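Local structure of beta-glucuronidase (Dictyoglomus thermophilum, 6XXW) at residues Leu479-Ile482 and Glu483-Glu487; Arg488-Arg491 and Glu492-Glu495. The protein probably hydrolyses beta-D-glucuronides, releasing glucuronic acid from their non-reducing ends, as a family 2 glycoside hydrolase with a TIM-barrel domain. One frame throughout, in Å; residues are numbered along the deposited sequence.

Interaction 1: residues Leu479-Ile482 and Glu483-Glu487; sequences LSVI and EYQLE
Gln485 lies across Val481, one helical turn earlier, and the two side chains meet at an oblique angle. The amide oxygen OE1 of Gln485 stands 3.3 Å from Val481 CG2, while its amide carbon CD is 3.6 Å from Val481 CB. Gln485 reaches this position because CG is anti to its own carbonyl carbon (chi1 -59°) and the chain then runs straight on (chi2 179°), back over the preceding turn. The backbone links the same pair, Gln485 N donating to Val481 O at 3.0 Å with an N-H...O angle of 164°, and the next bond runs from Leu486 N to Ile482 O at 2.8 Å. These i to i+4 bonds mark the first turn of helix 482-497. A water bridges a neighbouring pair, donating a hydrogen bond to Ser480 O at 2.6 Å and accepting from Tyr484 N at 2.8 Å; its bond to Glu483 OE1 is weak. The main partner of that carboxylate is Arg533 on helix 524-538, the helix whose Phe534 also packs against Ile482 and Leu486. Gln485 NE2 has two hydrogen-bond partners, Asp475 of the same chain and the carbonyl of Met162 of the second subunit. With an alanine in place of Gln485, Val481 is likely to lose the amide lying across it, and Asp475 and the Met162 carbonyl of the second subunit their shared NE2 donor. The amide thus does two jobs with different chemistry: its carbon and oxygen make van der Waals contact with the valine, while its nitrogen spends its hydrogen bonds on tertiary and quaternary partners.

Interaction 2: residues Arg488-Arg491 and Glu492-Glu495; sequences RDLR and EWYE
Asp489 and Trp493 form an i to i+4 side-chain contact within helix 482-497, on the buried side of the helix. The two side chains run alongside each other, and the indole N-H makes a weak hydrogen bond, NE1 to Asp489 OD2 at 3.4 Å, bent to 141° at the hydrogen. OD2 lies in plane at the indole edge, yet the carboxylate is turned 73° from the ring. Asp489 gets there with CG anti to its backbone N (chi1 -170°), and its OD2 also forms a salt bridge with Arg468. The indole also meets backbone: Trp493 CD1 is 3.2 Å from Asp489 O, the oxygen that accepts from Trp493 N at 3.0 Å. This helix joins strands 463-467 and 501-505 in a beta-alpha-beta unit of the TIM barrel, and Trp493 packs on Ile464 and Val466 of the first strand and Ile501 of the second. Leu490 also packs on Val466, and its CD2 approaches Trp493 CD1 at 4.4 Å, a loose apolar touch. Further round the helix, Glu495 N bonds to Arg491 O at 2.9 Å. Asp489 OD1 and Glu492 OE1, both acidic, come within 4.4 Å; salt bridges from Asp489 to Arg468 and from Glu492 to Lys451 probably offset their repulsion.

Both contacts use helix 482-497, in series, with centres about 13 Å apart. Interaction 1 takes in the loop before the helix and its first turn; Leu479, Ile482 and Leu486 lean on helix 524-538, while Val481 packs on Tyr167 of the second subunit. Interaction 2 lies further along, where buried Leu490 and Trp493 meet barrel strands. The central pairs differ accordingly: an amide laid over a valine in residues 479-487, a carboxylate beside an indole in residues 488-495. Each contact mixes buried and more exposed residues, and both reach the second subunit, through Gln485 and Arg488. A salt bridge from Glu487, which also pairs with Arg540, to Arg491 links the two contacts.

Interaction 1: residues Leu479-Ile482 and Glu483-Glu487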
ATOM      1  N   LEU A 479     -12.532 -15.157  15.356  1.00 19.67           N
ATOM      2  CA  LEU A 479     -11.387 -15.570  16.165  1.00 18.92           C
ATOM      3  C   LEU A 479     -11.795 -16.268  17.458  1.00 21.32           C
ATOM      4  O   LEU A 479     -10.971 -16.964  18.064  1.00 23.90           O
ATOM      5  CB  LEU A 479     -10.513 -14.358  16.497  1.00 22.32           C
ATOM      6  CG  LEU A 479      -9.836 -13.634  15.343  1.00 20.24           C
ATOM      7  CD1 LEU A 479      -9.417 -12.251  15.793  1.00 24.65           C
ATOM      8  CD2 LEU A 479      -8.612 -14.425  14.838  1.00 17.41           C
ATOM      9  N   SER A 480     -13.038 -16.097  17.895  1.00 20.38           N
ATOM     10  CA  SER A 480     -13.491 -16.645  19.171  1.00 27.18           C
ATOM     11  C   SER A 480     -13.567 -18.174  19.176  1.00 24.92           C
ATOM     12  O   SER A 480     -13.556 -18.769  20.255  1.00 25.56           O
ATOM     13  CB  SER A 480     -14.856 -16.039  19.543  1.00 20.67           C
ATOM     14  OG  SER A 480     -15.924 -16.614  18.804  1.00 25.60           O
ATOM     15  N   VAL A 481     -13.613 -18.829  18.014  1.00 21.56           N
ATOM     16  CA  VAL A 481     -13.699 -20.295  18.001  1.00 22.33           C
ATOM     17  C   VAL A 481     -12.365 -21.000  18.201  1.00 26.08           C
ATOM     18  O   VAL A 481     -12.351 -22.221  18.418  1.00 23.56           O
ATOM     19  CB  VAL A 481     -14.291 -20.819  16.681  1.00 22.75           C
ATOM     20  CG1 VAL A 481     -15.665 -20.247  16.441  1.00 25.07           C
ATOM     21  CG2 VAL A 481     -13.336 -20.531  15.510  1.00 23.07           C
ATOM     22  N   ILE A 482     -11.247 -20.276  18.153  1.00 20.89           N
ATOM     23  CA  ILE A 482      -9.934 -20.920  18.021  1.00 22.86           C
ATOM     24  C   ILE A 482      -9.639 -21.828  19.211  1.00 22.61           C
ATOM     25  O   ILE A 482      -9.294 -23.008  19.045  1.00 22.99           O
ATOM     26  CB  ILE A 482      -8.839 -19.850  17.843  1.00 22.13           C
ATOM     27  CG1 ILE A 482      -8.900 -19.272  16.423  1.00 19.97           C
ATOM     28  CG2 ILE A 482      -7.438 -20.410  18.187  1.00 20.78           C
ATOM     29  CD1 ILE A 482      -7.938 -18.133  16.184  1.00 20.85           C
ATOM     30  N   GLU A 483      -9.739 -21.289  20.429  1.00 23.12           N
ATOM     31  CA  GLU A 483      -9.350 -22.055  21.610  1.00 26.08           C
ATOM     32  C   GLU A 483     -10.198 -23.314  21.775  1.00 31.55           C
ATOM     33  O   GLU A 483      -9.668 -24.396  22.060  1.00 31.71           O
ATOM     34  CB  GLU A 483      -9.447 -21.170  22.850  1.00 28.98           C
ATOM     35  CG  GLU A 483      -8.349 -20.105  22.927  1.00 31.66           C
ATOM     36  CD  GLU A 483      -8.717 -18.812  22.211  1.00 36.06           C
ATOM     37  OE1 GLU A 483      -9.824 -18.725  21.616  1.00 35.10           O
ATOM     38  OE2 GLU A 483      -7.892 -17.876  22.251  1.00 37.98           O
ATOM     39  N   TYR A 484     -11.516 -23.182  21.602  1.00 23.83           N
ATOM     40  CA  TYR A 484     -12.430 -24.321  21.653  1.00 26.33           C
ATOM     41  C   TYR A 484     -12.032 -25.395  20.647  1.00 28.73           C
ATOM     42  O   TYR A 484     -11.854 -26.565  21.001  1.00 27.39           O
ATOM     43  CB  TYR A 484     -13.853 -23.824  21.375  1.00 31.65           C
ATOM     44  CG  TYR A 484     -14.981 -24.826  21.552  1.00 35.43           C
ATOM     45  CD1 TYR A 484     -15.651 -24.941  22.769  1.00 41.85           C
ATOM     46  CD2 TYR A 484     -15.409 -25.623  20.494  1.00 34.75           C
ATOM     47  CE1 TYR A 484     -16.704 -25.845  22.936  1.00 48.56           C
ATOM     48  CE2 TYR A 484     -16.460 -26.535  20.650  1.00 40.33           C
ATOM     49  CZ  TYR A 484     -17.104 -26.637  21.873  1.00 48.48           C
ATOM     50  OH  TYR A 484     -18.148 -27.529  22.042  1.00 44.93           O
ATOM     51  N   GLN A 485     -11.872 -25.008  19.383  1.00 20.53           N
ATOM     52  CA  GLN A 485     -11.680 -26.004  18.335  1.00 21.76           C
ATOM     53  C   GLN A 485     -10.273 -26.594  18.354  1.00 22.18           C
ATOM     54  O   GLN A 485     -10.098 -27.808  18.188  1.00 23.03           O
ATOM     55  CB  GLN A 485     -11.983 -25.381  16.974  1.00 23.40           C
ATOM     56  CG  GLN A 485     -13.394 -24.827  16.858  1.00 22.78           C
ATOM     57  CD  GLN A 485     -13.664 -24.198  15.507  1.00 22.86           C
ATOM     58  OE1 GLN A 485     -12.746 -23.731  14.839  1.00 22.14           O
ATOM     59  NE2 GLN A 485     -14.932 -24.182  15.096  1.00 22.63           N
ATOM     60  N   LEU A 486      -9.259 -25.758  18.566  1.00 19.06           N
ATOM     61  CA  LEU A 486      -7.893 -26.244  18.430  1.00 21.68           C
ATOM     62  C   LEU A 486      -7.521 -27.164  19.580  1.00 24.07           C
ATOM     63  O   LEU A 486      -6.879 -28.199  19.365  1.00 21.55           O
ATOM     64  CB  LEU A 486      -6.916 -25.073  18.336  1.00 16.35           C
ATOM     65  CG  LEU A 486      -5.459 -25.507  18.128  1.00 18.40           C
ATOM     66  CD1 LEU A 486      -5.299 -26.273  16.821  1.00 21.36           C
ATOM     67  CD2 LEU A 486      -4.518 -24.289  18.185  1.00 16.09           C
ATOM     68  N   GLU A 487      -7.924 -26.816  20.808  1.00 21.08           N
ATOM     69  CA  GLU A 487      -7.578 -27.676  21.937  1.00 21.44           C
ATOM     70  C   GLU A 487      -8.261 -29.033  21.825  1.00 20.53           C
ATOM     71  O   GLU A 487      -7.624 -30.070  22.043  1.00 23.82           O
ATOM     72  CB  GLU A 487      -7.944 -27.015  23.266  1.00 26.13           C
ATOM     73  CG  GLU A 487      -7.819 -27.986  24.438  1.00 32.11           C
ATOM     74  CD  GLU A 487      -7.594 -27.301  25.774  1.00 39.79           C
ATOM     75  OE1 GLU A 487      -7.344 -28.018  26.764  1.00 37.67           O
ATOM     76  OE2 GLU A 487      -7.676 -26.055  25.843  1.00 39.48           O
TER
HETATM   77  O   HOH W   1     -12.689 -20.620  21.909  1.00 26.34           O

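Interaction 2: residues Arg488-Arg491 and Glu492-Glu495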
ATOM      1  N   ARG A 488      -9.552 -29.049  21.486  1.00 22.68           N
ATOM      2  CA  ARG A 488     -10.253 -30.316  21.297  1.00 23.16           C
ATOM      3  C   ARG A 488      -9.595 -31.160  20.211  1.00 22.95           C
ATOM      4  O   ARG A 488      -9.447 -32.379  20.364  1.00 23.45           O
ATOM      5  CB  ARG A 488     -11.719 -30.062  20.940  1.00 23.76           C
ATOM      6  CG  ARG A 488     -12.577 -29.608  22.113  1.00 32.87           C
ATOM      7  CD  ARG A 488     -13.819 -28.843  21.644  1.00 40.85           C
ATOM      8  NE  ARG A 488     -14.808 -29.720  21.035  1.00 53.51           N
ATOM      9  CZ  ARG A 488     -15.716 -30.403  21.725  1.00 60.76           C
ATOM     10  NH1 ARG A 488     -15.752 -30.306  23.048  1.00 64.06           N
ATOM     11  NH2 ARG A 488     -16.583 -31.184  21.095  1.00 53.34           N
ATOM     12  N   ASP A 489      -9.222 -30.534  19.096  1.00 22.80           N
ATOM     13  CA  ASP A 489      -8.631 -31.280  17.990  1.00 19.55           C
ATOM     14  C   ASP A 489      -7.300 -31.894  18.392  1.00 20.86           C
ATOM     15  O   ASP A 489      -7.091 -33.104  18.235  1.00 18.44           O
ATOM     16  CB  ASP A 489      -8.455 -30.365  16.777  1.00 22.82           C
ATOM     17  CG  ASP A 489      -8.072 -31.132  15.524  1.00 24.43           C
ATOM     18  OD1 ASP A 489      -8.608 -32.235  15.319  1.00 33.34           O
ATOM     19  OD2 ASP A 489      -7.256 -30.629  14.740  1.00 30.89           O
ATOM     20  N   LEU A 490      -6.393 -31.078  18.942  1.00 20.23           N
ATOM     21  CA  LEU A 490      -5.059 -31.573  19.257  1.00 20.10           C
ATOM     22  C   LEU A 490      -5.088 -32.638  20.345  1.00 23.04           C
ATOM     23  O   LEU A 490      -4.272 -33.566  20.312  1.00 22.63           O
ATOM     24  CB  LEU A 490      -4.140 -30.421  19.658  1.00 17.37           C
ATOM     25  CG  LEU A 490      -3.843 -29.446  18.516  1.00 19.86           C
ATOM     26  CD1 LEU A 490      -2.979 -28.298  18.990  1.00 22.29           C
ATOM     27  CD2 LEU A 490      -3.186 -30.179  17.346  1.00 22.05           C
ATOM     28  N   ARG A 491      -6.005 -32.527  21.317  1.00 21.55           N
ATOM     29  CA  ARG A 491      -6.146 -33.593  22.308  1.00 24.10           C
ATOM     30  C   ARG A 491      -6.612 -34.890  21.664  1.00 20.88           C
ATOM     31  O   ARG A 491      -6.232 -35.981  22.108  1.00 23.28           O
ATOM     32  CB  ARG A 491      -7.116 -33.181  23.413  1.00 18.42           C
ATOM     33  CG  ARG A 491      -6.578 -32.058  24.312  1.00 21.00           C
ATOM     34  CD  ARG A 491      -7.442 -31.893  25.568  1.00 30.87           C
ATOM     35  NE  ARG A 491      -6.911 -30.852  26.445  1.00 33.79           N
ATOM     36  CZ  ARG A 491      -5.911 -31.038  27.305  1.00 31.75           C
ATOM     37  NH1 ARG A 491      -5.340 -32.227  27.419  1.00 40.44           N
ATOM     38  NH2 ARG A 491      -5.490 -30.036  28.061  1.00 33.79           N
ATOM     39  N   GLU A 492      -7.432 -34.802  20.616  1.00 20.39           N
ATOM     40  CA  GLU A 492      -7.847 -36.025  19.941  1.00 24.03           C
ATOM     41  C   GLU A 492      -6.699 -36.642  19.146  1.00 25.07           C
ATOM     42  O   GLU A 492      -6.585 -37.871  19.076  1.00 23.19           O
ATOM     43  CB  GLU A 492      -9.050 -35.769  19.033  1.00 22.38           C
ATOM     44  CG  GLU A 492      -9.734 -37.076  18.609  1.00 27.94           C
ATOM     45  CD  GLU A 492     -10.708 -36.896  17.463  1.00 40.98           C
ATOM     46  OE1 GLU A 492     -10.709 -35.805  16.861  1.00 40.75           O
ATOM     47  OE2 GLU A 492     -11.472 -37.843  17.166  1.00 40.62           O
ATOM     48  N   TRP A 493      -5.845 -35.822  18.520  1.00 19.94           N
ATOM     49  CA  TRP A 493      -4.669 -36.401  17.873  1.00 22.17           C
ATOM     50  C   TRP A 493      -3.820 -37.170  18.875  1.00 24.23           C
ATOM     51  O   TRP A 493      -3.326 -38.269  18.576  1.00 21.91           O
ATOM     52  CB  TRP A 493      -3.824 -35.321  17.199  1.00 19.90           C
ATOM     53  CG  TRP A 493      -4.387 -34.810  15.907  1.00 23.31           C
ATOM     54  CD1 TRP A 493      -5.171 -33.706  15.748  1.00 19.70           C
ATOM     55  CD2 TRP A 493      -4.210 -35.374  14.593  1.00 19.81           C
ATOM     56  NE1 TRP A 493      -5.486 -33.537  14.417  1.00 21.61           N
ATOM     57  CE2 TRP A 493      -4.919 -34.551  13.689  1.00 21.88           C
ATOM     58  CE3 TRP A 493      -3.526 -36.493  14.094  1.00 18.34           C
ATOM     59  CZ2 TRP A 493      -4.961 -34.802  12.316  1.00 17.93           C
ATOM     60  CZ3 TRP A 493      -3.566 -36.744  12.717  1.00 17.13           C
ATOM     61  CH2 TRP A 493      -4.276 -35.902  11.848  1.00 21.99           C
ATOM     62  N   TYR A 494      -3.612 -36.600  20.065  1.00 19.39           N
ATOM     63  CA  TYR A 494      -2.731 -37.270  21.012  1.00 22.05           C
ATOM     64  C   TYR A 494      -3.390 -38.511  21.595  1.00 26.08           C
ATOM     65  O   TYR A 494      -2.721 -39.529  21.811  1.00 26.42           O
ATOM     66  CB  TYR A 494      -2.306 -36.339  22.142  1.00 24.20           C
ATOM     67  CG  TYR A 494      -1.262 -37.015  22.999  1.00 26.85           C
ATOM     68  CD1 TYR A 494      -0.021 -37.347  22.466  1.00 24.35           C
ATOM     69  CD2 TYR A 494      -1.531 -37.370  24.316  1.00 30.64           C
ATOM     70  CE1 TYR A 494       0.938 -37.995  23.227  1.00 24.74           C
ATOM     71  CE2 TYR A 494      -0.576 -38.007  25.091  1.00 31.41           C
ATOM     72  CZ  TYR A 494       0.654 -38.320  24.536  1.00 32.97           C
ATOM     73  OH  TYR A 494       1.612 -38.955  25.291  1.00 34.85           O
ATOM     74  N   GLU A 495      -4.692 -38.433  21.862  1.00 24.07           N
ATOM     75  CA  GLU A 495      -5.419 -39.566  22.425  1.00 30.08           C
ATOM     76  C   GLU A 495      -5.432 -40.750  21.464  1.00 28.13           C
ATOM     77  O   GLU A 495      -5.358 -41.907  21.895  1.00 28.90           O
ATOM     78  CB  GLU A 495      -6.843 -39.130  22.777  1.00 29.33           C
ATOM     79  CG  GLU A 495      -7.799 -40.248  23.192  1.00 38.87           C
ATOM     80  CD  GLU A 495      -7.296 -41.064  24.381  1.00 54.58           C
ATOM     81  OE1 GLU A 495      -7.484 -42.302  24.378  1.00 61.68           O
ATOM     82  OE2 GLU A 495      -6.719 -40.471  25.320  1.00 55.95           O
TER